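Local atomic coordinates of siderophore periplasmic binding protein (PDB entry 5DH0), a protein that probably binds iron-loaded siderophores of the fuscachelin type outside the cytoplasmic membrane and passes them to an uptake transporter. Residues A[274-278]-A[279-283]; A[199-203]-A[204-208]. All coordinates share one frame; numbering follows the deposited sequence.

Contact 1 of 2, residues A[274-278]-A[279-283]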
loop_
_atom_site.group_PDB
_atom_site.type_symbol
_atom_site.label_atom_id
_atom_site.label_comp_id
_atom_site.label_asym_id
_atom_site.label_seq_id
_atom_site.Cartn_x
_atom_site.Cartn_y
_atom_site.Cartn_z
ATOM N N PRO A 274 -1.688 5.947 12.741
ATOM C CA PRO A 274 -3.086 5.510 12.698
ATOM C C PRO A 274 -3.307 4.204 13.464
ATOM O O PRO A 274 -4.277 4.090 14.211
ATOM C CB PRO A 274 -3.350 5.308 11.201
ATOM C CG PRO A 274 -2.419 6.234 10.522
ATOM C CD PRO A 274 -1.198 6.376 11.416
ATOM N N ALA A 275 -2.414 3.234 13.298
ATOM C CA ALA A 275 -2.609 1.945 13.953
ATOM C C ALA A 275 -2.447 2.074 15.464
ATOM O O ALA A 275 -3.103 1.369 16.236
ATOM C CB ALA A 275 -1.656 0.914 13.406
ATOM N N VAL A 276 -1.577 2.979 15.887
ATOM C CA VAL A 276 -1.374 3.203 17.311
ATOM C C VAL A 276 -2.609 3.871 17.900
ATOM O O VAL A 276 -3.169 3.393 18.882
ATOM C CB VAL A 276 -0.122 4.051 17.565
ATOM C CG1 VAL A 276 -0.001 4.396 19.043
ATOM C CG2 VAL A 276 1.092 3.300 17.066
ATOM N N GLU A 277 -3.049 4.950 17.263
ATOM C CA GLU A 277 -4.281 5.629 17.650
ATOM C C GLU A 277 -5.503 4.728 17.639
ATOM O O GLU A 277 -6.435 4.941 18.408
ATOM C CB GLU A 277 -4.534 6.811 16.732
ATOM C CG GLU A 277 -3.561 7.946 16.955
ATOM C CD GLU A 277 -3.675 8.990 15.876
ATOM O OE1 GLU A 277 -4.382 8.708 14.887
ATOM O OE2 GLU A 277 -3.068 10.077 16.010
ATOM N N ALA A 278 -5.502 3.724 16.772
ATOM C CA ALA A 278 -6.630 2.806 16.687
ATOM C C ALA A 278 -6.568 1.677 17.715
ATOM O O ALA A 278 -7.473 0.838 17.759
ATOM C CB ALA A 278 -6.719 2.210 15.275
ATOM N N GLY A 279 -5.508 1.625 18.522
ATOM C CA GLY A 279 -5.319 0.500 19.434
ATOM C C GLY A 279 -5.102 -0.856 18.752
ATOM O O GLY A 279 -5.551 -1.900 19.240
ATOM N N GLN A 280 -4.404 -0.849 17.619
ATOM C CA GLN A 280 -4.153 -2.085 16.874
ATOM C C GLN A 280 -2.655 -2.383 16.776
ATOM O O GLN A 280 -2.134 -2.643 15.692
ATOM C CB GLN A 280 -4.768 -2.006 15.470
ATOM C CG GLN A 280 -6.287 -1.889 15.450
ATOM C CD GLN A 280 -6.999 -3.124 15.958
ATOM O OE1 GLN A 280 -6.451 -4.234 15.963
ATOM N NE2 GLN A 280 -8.251 -2.944 16.358
ATOM N N VAL A 281 -1.970 -2.309 17.916
ATOM C CA VAL A 281 -0.572 -2.696 18.012
ATOM C C VAL A 281 -0.500 -3.894 18.946
ATOM O O VAL A 281 -0.983 -3.842 20.062
ATOM C CB VAL A 281 0.308 -1.536 18.509
ATOM C CG1 VAL A 281 1.770 -1.964 18.649
ATOM C CG2 VAL A 281 0.209 -0.379 17.549
ATOM N N HIS A 282 0.068 -4.995 18.475
ATOM C CA HIS A 282 -0.045 -6.257 19.187
ATOM C C HIS A 282 1.297 -6.942 19.219
ATOM O O HIS A 282 2.074 -6.838 18.276
ATOM C CB HIS A 282 -1.077 -7.179 18.514
ATOM C CG HIS A 282 -2.444 -6.579 18.404
ATOM N ND1 HIS A 282 -3.413 -6.750 19.369
ATOM C CD2 HIS A 282 -2.997 -5.793 17.448
ATOM C CE1 HIS A 282 -4.503 -6.095 19.013
ATOM N NE2 HIS A 282 -4.278 -5.503 17.854
ATOM N N PRO A 283 1.580 -7.651 20.303
ATOM C CA PRO A 283 2.802 -8.460 20.321
ATOM C C PRO A 283 2.666 -9.676 19.405
ATOM O O PRO A 283 1.539 -10.069 19.079
ATOM C CB PRO A 283 2.925 -8.877 21.790
ATOM C CG PRO A 283 1.522 -8.837 22.296
ATOM C CD PRO A 283 0.845 -7.708 21.575
#
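Val276 and Val281 touch methyl to methyl where a short helix gives way to a strand, a worked example of how a helix can be stopped and the chain redirected. The stop is a Schellman motif. Two backbone bonds define it: Gln280 N reaches back to Ala275 O at 2.9 Å, almost in line with that carbonyl, and Gly279 N bonds to Val276 O at 3.0 Å from well above the carbonyl plane. Gly279 has the left-handed backbone conformation (phi 64°) that makes this double reach possible, and its lack of a side chain suits it to the place.

The apolar part is small. With Val281 CG1 anti to its own backbone N (chi1 178°), the other branch, CG2, is turned back to the helix and lies 3.8 Å from Val276 CG2. On another side of the turn, Gln280 CG rests 4.1 Å from Ala278 CB.

The polar side chains meet beyond the turn. The Gln280 chain bends at chi2 (-67°), which carries OE1 to the edge of the His282 imidazole; His282 NE2 donates to Gln280 OE1 over 3.1 Å, with the oxygen nearly in the ring plane and the donor tilted out of the amide plane. With a leucine in place of Gln280, His282 NE2 would probably lose this acceptor and the ring would be freer to rotate.

Strand 281-284 pairs in parallel with strand 246-250 of the mixed sheet: the backbones of Gln280 and His282 bond to that of Ile247, His282 also to that of Tyr249, while the Ala275 side chain lies on Ile247 and Val276 packs against Trp270.

Contact 2 of 2, residues A[199-203]-A[204-208]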
loop_
_atom_site.group_PDB
_atom_site.type_symbol
_atom_site.label_atom_id
_atom_site.label_comp_id
_atom_site.label_asym_id
_atom_site.label_seq_id
_atom_site.Cartn_x
_atom_site.Cartn_y
_atom_site.Cartn_z
ATOM N N ALA A 199 13.303 -2.054 12.246
ATOM C CA ALA A 199 13.156 -2.820 11.031
ATOM C C ALA A 199 11.683 -3.213 10.761
ATOM O O ALA A 199 10.911 -3.471 11.692
ATOM C CB ALA A 199 14.040 -4.041 11.095
ATOM N N VAL A 200 11.311 -3.212 9.477
ATOM C CA VAL A 200 10.023 -3.726 9.001
ATOM C C VAL A 200 10.271 -5.014 8.218
ATOM O O VAL A 200 11.017 -5.010 7.237
ATOM C CB VAL A 200 9.278 -2.705 8.103
ATOM C CG1 VAL A 200 7.882 -3.250 7.703
ATOM C CG2 VAL A 200 9.172 -1.338 8.807
ATOM N N VAL A 201 9.670 -6.116 8.656
ATOM C CA VAL A 201 9.966 -7.423 8.069
ATOM C C VAL A 201 9.315 -7.584 6.691
ATOM O O VAL A 201 8.226 -7.075 6.442
ATOM C CB VAL A 201 9.526 -8.548 9.018
ATOM C CG1 VAL A 201 9.705 -9.939 8.375
ATOM C CG2 VAL A 201 10.323 -8.433 10.333
ATOM N N ASN A 202 10.025 -8.264 5.795
ATOM C CA ASN A 202 9.634 -8.419 4.406
ATOM C C ASN A 202 8.744 -9.672 4.183
ATOM O O ASN A 202 8.585 -10.507 5.080
ATOM C CB ASN A 202 10.901 -8.478 3.543
ATOM C CG ASN A 202 10.658 -8.049 2.086
ATOM O OD1 ASN A 202 9.634 -7.456 1.752
ATOM N ND2 ASN A 202 11.620 -8.334 1.228
ATOM N N THR A 203 8.167 -9.796 2.992
ATOM C CA THR A 203 7.259 -10.915 2.675
ATOM C C THR A 203 7.962 -12.265 2.592
ATOM O O THR A 203 7.313 -13.300 2.586
ATOM C CB THR A 203 6.542 -10.685 1.335
ATOM O OG1 THR A 203 7.527 -10.578 0.299
ATOM C CG2 THR A 203 5.698 -9.392 1.376
ATOM N N ASN A 204 9.287 -12.259 2.539
ATOM C CA ASN A 204 10.044 -13.497 2.406
ATOM C C ASN A 204 10.675 -13.996 3.702
ATOM O O ASN A 204 11.508 -14.897 3.666
ATOM C CB ASN A 204 11.149 -13.319 1.351
ATOM C CG ASN A 204 12.148 -12.217 1.717
ATOM O OD1 ASN A 204 11.935 -11.430 2.652
ATOM N ND2 ASN A 204 13.241 -12.150 0.970
ATOM N N ALA A 205 10.310 -13.420 4.846
ATOM C CA ALA A 205 11.018 -13.787 6.085
ATOM C C ALA A 205 10.133 -13.823 7.334
ATOM O O ALA A 205 9.239 -12.985 7.491
ATOM C CB ALA A 205 12.180 -12.836 6.314
ATOM N N TRP A 206 10.388 -14.807 8.200
ATOM C CA TRP A 206 9.811 -14.855 9.543
ATOM C C TRP A 206 8.301 -14.626 9.500
ATOM O O TRP A 206 7.631 -15.119 8.596
ATOM C CB TRP A 206 10.527 -13.825 10.437
ATOM C CG TRP A 206 12.033 -14.014 10.359
ATOM C CD1 TRP A 206 12.702 -15.187 10.500
ATOM C CD2 TRP A 206 13.036 -13.017 10.094
ATOM N NE1 TRP A 206 14.055 -14.998 10.346
ATOM C CE2 TRP A 206 14.287 -13.671 10.104
ATOM C CE3 TRP A 206 13.003 -11.639 9.885
ATOM C CZ2 TRP A 206 15.485 -12.996 9.897
ATOM C CZ3 TRP A 206 14.208 -10.970 9.674
ATOM C CH2 TRP A 206 15.422 -11.650 9.682
ATOM N N GLY A 207 7.773 -13.850 10.440
ATOM C CA GLY A 207 6.344 -13.600 10.497
ATOM C C GLY A 207 5.782 -12.924 9.264
ATOM O O GLY A 207 4.590 -13.083 8.953
ATOM N N GLY A 208 6.621 -12.152 8.566
ATOM C CA GLY A 208 6.203 -11.457 7.358
ATOM C C GLY A 208 5.851 -12.451 6.249
ATOM O O GLY A 208 4.926 -12.246 5.466
#
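Val201 pushes its CG1 methyl over the backbone carbonyl of Ala205, 3.2 Å from the oxygen, and on toward the indole of Trp206, whose CE3 it meets obliquely at 4.0 Å. This tight packing bridges a type I beta turn, Asn202 to Ala205, which takes the chain out of strand 197-201 and into the helix that follows. Because CG1 is the branch anti to the backbone N (chi1 175°), it, rather than CG2, meets Ala205 and Trp206. Ala205 CB in turn lies over one face of the Trp206 ring, offset toward its rim.

The side chains of Asn202 and Asn204 meet at the turn. Their amide planes stand 77° apart, and Asn204 OD1 comes within 3.3 Å of Asn202 CB. Neighbouring backbone holds both groups: Asn202 ND2 donates to Asn228 O and Gly226 O, and Asn204 ND2 to Glu227 O. At the other end of its amide, Asn202 OD1 receives a weak bond from Thr203 N.

Trp206 also bonds through its backbone to Ala140, in the segment after strand 132-137 of the other sheet, consistent with a place near the junction of the two lobes of this binding-protein fold. Gly208 suits its position because a beta carbon there would collide with both Asn202 O and Val201 CG1. Asn202 O accepts one weak hydrogen bond, from Ala205 N at 3.4 Å, and also meets Gly208 CA in a CA-H...O contact, again at 3.4 Å.

How the contacts relate
Followed from the N terminus, the chain makes contact 2 first, at 199-208, and contact 1 much later, at 274-283; the two are in series, neither nesting nor crossing. Each closes only a local turn, and they work in opposite senses: contact 2 leads a strand into a helix, contact 1 a helix into a strand. Both strands belong to the same mixed sheet. Strand 197-201 pairs antiparallel with 187-193, which lies parallel to 246-250, and that strand pairs in turn with 281-284. The contacts do not touch; their centres are about 19 Å apart and their nearest atoms about 10 Å. Contact 1 lies at the surface, contact 2 nearer the middle of the chain.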